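Local coordinates for sensor protein (Rhodopseudomonas palustris, PDB 2OOL) that binds a biliverdin chromophore in its light-sensing domain and, as a bacteriophytochrome, probably passes the light signal on through histidine kinase activity, at residues 228-236 with 303-311. Sequence-based numbering, arbitrary orientation.
Sequences NPVRIIPDI and PRFVSYEVR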
loop_
_atom_site.group_PDB
_atom_site.type_symbol
_atom_site.label_atom_id
_atom_site.label_comp_id
_atom_site.label_asym_id
_atom_site.label_seq_id
_atom_site.Cartn_x
_atom_site.Cartn_y
_atom_site.Cartn_z
ATOM N N ASN A 228 15.340 -14.308 7.778
ATOM C CA ASN A 228 14.149 -14.539 6.973
ATOM C C ASN A 228 12.934 -14.084 7.781
ATOM O O ASN A 228 12.440 -14.838 8.603
ATOM C CB ASN A 228 13.998 -16.017 6.597
ATOM C CG ASN A 228 12.760 -16.255 5.716
ATOM O OD1 ASN A 228 11.958 -15.358 5.577
ATOM N ND2 ASN A 228 12.581 -17.442 5.198
ATOM N N PRO A 229 12.493 -12.820 7.588
ATOM C CA PRO A 229 11.557 -12.177 8.505
ATOM C C PRO A 229 10.051 -12.455 8.423
ATOM O O PRO A 229 9.313 -11.869 9.258
ATOM C CB PRO A 229 11.777 -10.671 8.254
ATOM C CG PRO A 229 12.241 -10.580 6.810
ATOM C CD PRO A 229 12.955 -11.907 6.517
ATOM N N VAL A 230 9.597 -13.293 7.497
ATOM C CA VAL A 230 8.162 -13.625 7.363
ATOM C C VAL A 230 7.965 -15.128 7.192
ATOM O O VAL A 230 8.728 -15.738 6.533
ATOM C CB VAL A 230 7.531 -12.896 6.175
ATOM C CG1 VAL A 230 5.959 -13.066 6.182
ATOM C CG2 VAL A 230 7.909 -11.381 6.196
ATOM N N ARG A 231 6.985 -15.724 7.874
ATOM C CA ARG A 231 6.650 -17.151 7.733
ATOM C C ARG A 231 5.155 -17.366 7.971
ATOM O O ARG A 231 4.545 -16.652 8.758
ATOM C CB ARG A 231 7.431 -17.972 8.760
ATOM C CG ARG A 231 7.065 -17.654 10.200
ATOM C CD ARG A 231 8.274 -17.634 11.128
ATOM N NE ARG A 231 9.262 -16.684 10.656
ATOM C CZ ARG A 231 9.438 -15.467 11.149
ATOM N NH1 ARG A 231 10.383 -14.710 10.652
ATOM N NH2 ARG A 231 8.682 -14.990 12.120
ATOM N N ILE A 232 4.582 -18.349 7.306
ATOM C CA ILE A 232 3.212 -18.697 7.459
ATOM C C ILE A 232 3.008 -20.191 7.505
ATOM O O ILE A 232 3.671 -20.948 6.782
ATOM C CB ILE A 232 2.262 -18.021 6.399
ATOM C CG1 ILE A 232 0.790 -18.411 6.648
ATOM C CG2 ILE A 232 2.636 -18.392 4.952
ATOM C CD1 ILE A 232 -0.240 -17.511 5.882
ATOM N N ILE A 233 2.074 -20.603 8.372
ATOM C CA ILE A 233 1.649 -21.980 8.492
ATOM C C ILE A 233 0.132 -21.924 8.394
ATOM O O ILE A 233 -0.526 -21.807 9.384
ATOM C CB ILE A 233 2.085 -22.641 9.871
ATOM C CG1 ILE A 233 3.578 -22.365 10.194
ATOM C CG2 ILE A 233 1.761 -24.187 9.891
ATOM C CD1 ILE A 233 3.946 -22.476 11.687
ATOM N N PRO A 234 -0.427 -22.001 7.171
ATOM C CA PRO A 234 -1.890 -21.859 7.032
ATOM C C PRO A 234 -2.748 -22.933 7.678
ATOM O O PRO A 234 -3.898 -22.638 8.025
ATOM C CB PRO A 234 -2.133 -21.888 5.535
ATOM C CG PRO A 234 -0.796 -21.863 4.868
ATOM C CD PRO A 234 0.258 -22.195 5.886
ATOM N N ASP A 235 -2.218 -24.150 7.776
ATOM C CA ASP A 235 -2.869 -25.287 8.376
ATOM C C ASP A 235 -1.846 -26.080 9.145
ATOM O O ASP A 235 -0.970 -26.682 8.518
ATOM C CB ASP A 235 -3.488 -26.204 7.321
ATOM C CG ASP A 235 -4.373 -27.329 7.948
ATOM O OD1 ASP A 235 -4.431 -27.521 9.198
ATOM O OD2 ASP A 235 -5.046 -28.021 7.161
ATOM N N ILE A 236 -1.935 -26.043 10.491
ATOM C CA ILE A 236 -0.962 -26.700 11.366
ATOM C C ILE A 236 -1.088 -28.215 11.294
ATOM O O ILE A 236 -0.237 -28.929 11.814
ATOM C CB ILE A 236 -1.019 -26.242 12.895
ATOM C CG1 ILE A 236 -2.333 -26.711 13.569
ATOM C CG2 ILE A 236 -0.768 -24.695 13.028
ATOM C CD1 ILE A 236 -2.500 -26.475 15.120
ATOM N N PRO A 303 -7.805 -23.309 9.913
ATOM C CA PRO A 303 -6.828 -23.077 8.839
ATOM C C PRO A 303 -7.095 -21.860 7.937
ATOM O O PRO A 303 -8.194 -21.647 7.530
ATOM C CB PRO A 303 -6.911 -24.366 8.034
ATOM C CG PRO A 303 -7.250 -25.404 9.054
ATOM C CD PRO A 303 -8.181 -24.727 9.999
ATOM N N ARG A 304 -6.072 -21.109 7.556
ATOM C CA ARG A 304 -6.278 -19.939 6.722
ATOM C C ARG A 304 -5.015 -19.413 6.041
ATOM O O ARG A 304 -3.978 -19.224 6.721
ATOM C CB ARG A 304 -6.829 -18.845 7.577
ATOM C CG ARG A 304 -7.108 -17.559 6.829
ATOM C CD ARG A 304 -7.924 -16.599 7.717
ATOM N NE ARG A 304 -8.125 -15.340 7.005
ATOM C CZ ARG A 304 -9.295 -14.880 6.602
ATOM N NH1 ARG A 304 -10.405 -15.523 6.903
ATOM N NH2 ARG A 304 -9.362 -13.727 5.944
ATOM N N PHE A 305 -5.138 -19.075 4.754
ATOM C CA PHE A 305 -4.004 -18.635 3.950
ATOM C C PHE A 305 -4.033 -17.140 3.759
ATOM O O PHE A 305 -5.089 -16.536 3.673
ATOM C CB PHE A 305 -4.016 -19.317 2.580
ATOM C CG PHE A 305 -2.811 -18.986 1.707
ATOM C CD1 PHE A 305 -2.958 -18.224 0.548
ATOM C CD2 PHE A 305 -1.542 -19.425 2.056
ATOM C CE1 PHE A 305 -1.880 -17.925 -0.251
ATOM C CE2 PHE A 305 -0.440 -19.125 1.272
ATOM C CZ PHE A 305 -0.615 -18.362 0.089
ATOM N N VAL A 306 -2.855 -16.553 3.694
ATOM C CA VAL A 306 -2.688 -15.143 3.444
ATOM C C VAL A 306 -1.762 -15.013 2.236
ATOM O O VAL A 306 -0.675 -15.636 2.201
ATOM C CB VAL A 306 -2.077 -14.404 4.718
ATOM C CG1 VAL A 306 -1.918 -12.902 4.473
ATOM C CG2 VAL A 306 -2.952 -14.627 5.923
ATOM N N SER A 307 -2.198 -14.282 1.209
ATOM C CA SER A 307 -1.427 -14.247 -0.077
ATOM C C SER A 307 -0.063 -13.585 0.063
ATOM O O SER A 307 0.180 -12.863 0.998
ATOM C CB SER A 307 -2.201 -13.509 -1.165
ATOM O OG SER A 307 -2.110 -12.102 -0.963
ATOM N N TYR A 308 0.842 -13.803 -0.883
ATOM C CA TYR A 308 2.170 -13.256 -0.762
ATOM C C TYR A 308 2.151 -11.726 -0.600
ATOM O O TYR A 308 2.938 -11.159 0.186
ATOM C CB TYR A 308 2.966 -13.600 -1.989
ATOM C CG TYR A 308 4.441 -13.381 -1.858
ATOM C CD1 TYR A 308 5.233 -14.312 -1.216
ATOM C CD2 TYR A 308 5.040 -12.265 -2.394
ATOM C CE1 TYR A 308 6.598 -14.131 -1.119
ATOM C CE2 TYR A 308 6.405 -12.078 -2.307
ATOM C CZ TYR A 308 7.169 -13.001 -1.659
ATOM O OH TYR A 308 8.539 -12.828 -1.566
ATOM N N GLU A 309 1.290 -11.067 -1.385
ATOM C CA GLU A 309 1.214 -9.628 -1.416
ATOM C C GLU A 309 0.679 -9.076 -0.076
ATOM O O GLU A 309 1.149 -8.037 0.379
ATOM C CB GLU A 309 0.305 -9.127 -2.572
ATOM C CG GLU A 309 0.793 -9.441 -4.008
ATOM C CD GLU A 309 0.197 -10.727 -4.588
ATOM O OE1 GLU A 309 -0.044 -11.685 -3.808
ATOM O OE2 GLU A 309 -0.043 -10.767 -5.827
ATOM N N VAL A 310 -0.267 -9.773 0.556
ATOM C CA VAL A 310 -0.710 -9.385 1.885
ATOM C C VAL A 310 0.404 -9.520 2.929
ATOM O O VAL A 310 0.533 -8.659 3.818
ATOM C CB VAL A 310 -1.996 -10.091 2.320
ATOM C CG1 VAL A 310 -2.338 -9.737 3.797
ATOM C CG2 VAL A 310 -3.177 -9.647 1.401
ATOM N N ARG A 311 1.226 -10.557 2.800
ATOM C CA ARG A 311 2.392 -10.760 3.656
ATOM C C ARG A 311 3.420 -9.684 3.442
ATOM O O ARG A 311 4.002 -9.215 4.424
ATOM C CB ARG A 311 2.978 -12.194 3.516
ATOM C CG ARG A 311 1.895 -13.251 3.829
ATOM C CD ARG A 311 2.317 -14.675 4.130
ATOM N NE ARG A 311 3.369 -15.259 3.317
ATOM C CZ ARG A 311 3.183 -15.906 2.157
ATOM N NH1 ARG A 311 1.981 -15.986 1.579
ATOM N NH2 ARG A 311 4.211 -16.453 1.547
#
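Pro234 and Arg304 bring the two backbones together just past the end of strand 230-233, where Arg304 N gives a hydrogen bond to Pro234 O (2.7 Å, 147° at the hydrogen); toward Val230 the chains part, and side chains bridge the gap to helix 308-332. This is the GAF domain of the phytochrome: the strand is an outermost one of its six-stranded antiparallel sheet, and the helix packs against the sheet. Ile233 and Arg231, turned the other way, touch the biliverdin, while Val230 and Ile232 face the helix start.

Pro303 lies alongside Asp235, with Pro303 CG 3.5 Å from Asp235 OD1, a carboxylate oxygen that is also bonded to Gly237 N. Next along, Pro234 CG meets the edge of the Phe305 ring, near its plane, 3.8 Å from CD2. Ile232 divides its two branches between different partners. CG1 stands opposite the backbone N (chi1 -178°) and carries CD1 across to Val306, 3.5 Å from its N and close to CB, while CG2 sits over one face of the Arg311 guanidinium, 3.6 Å from NE. Val230 CG1 packs on CB of the same arginine.

A bend at chi3 (-42°) folds the Arg311 chain back beneath Ile232, toward the turn that leads into its own helix. There NH2 forms a salt bridge with Glu134 on strand 128-134 of the PAS domain, tying the two domains together. A leucine in place of this arginine would probably leave Glu134 without its positive mate and the Val306 carbonyl without this donor. At the N-cap of the helix, Ser307 OG accepts a weak hydrogen bond from Val310 N. Arg311 and Val306 are both buried, and there Arg311 NH1 reaches Val306 O at 2.8 Å, close to the guanidinium plane and in the plane of the carbonyl.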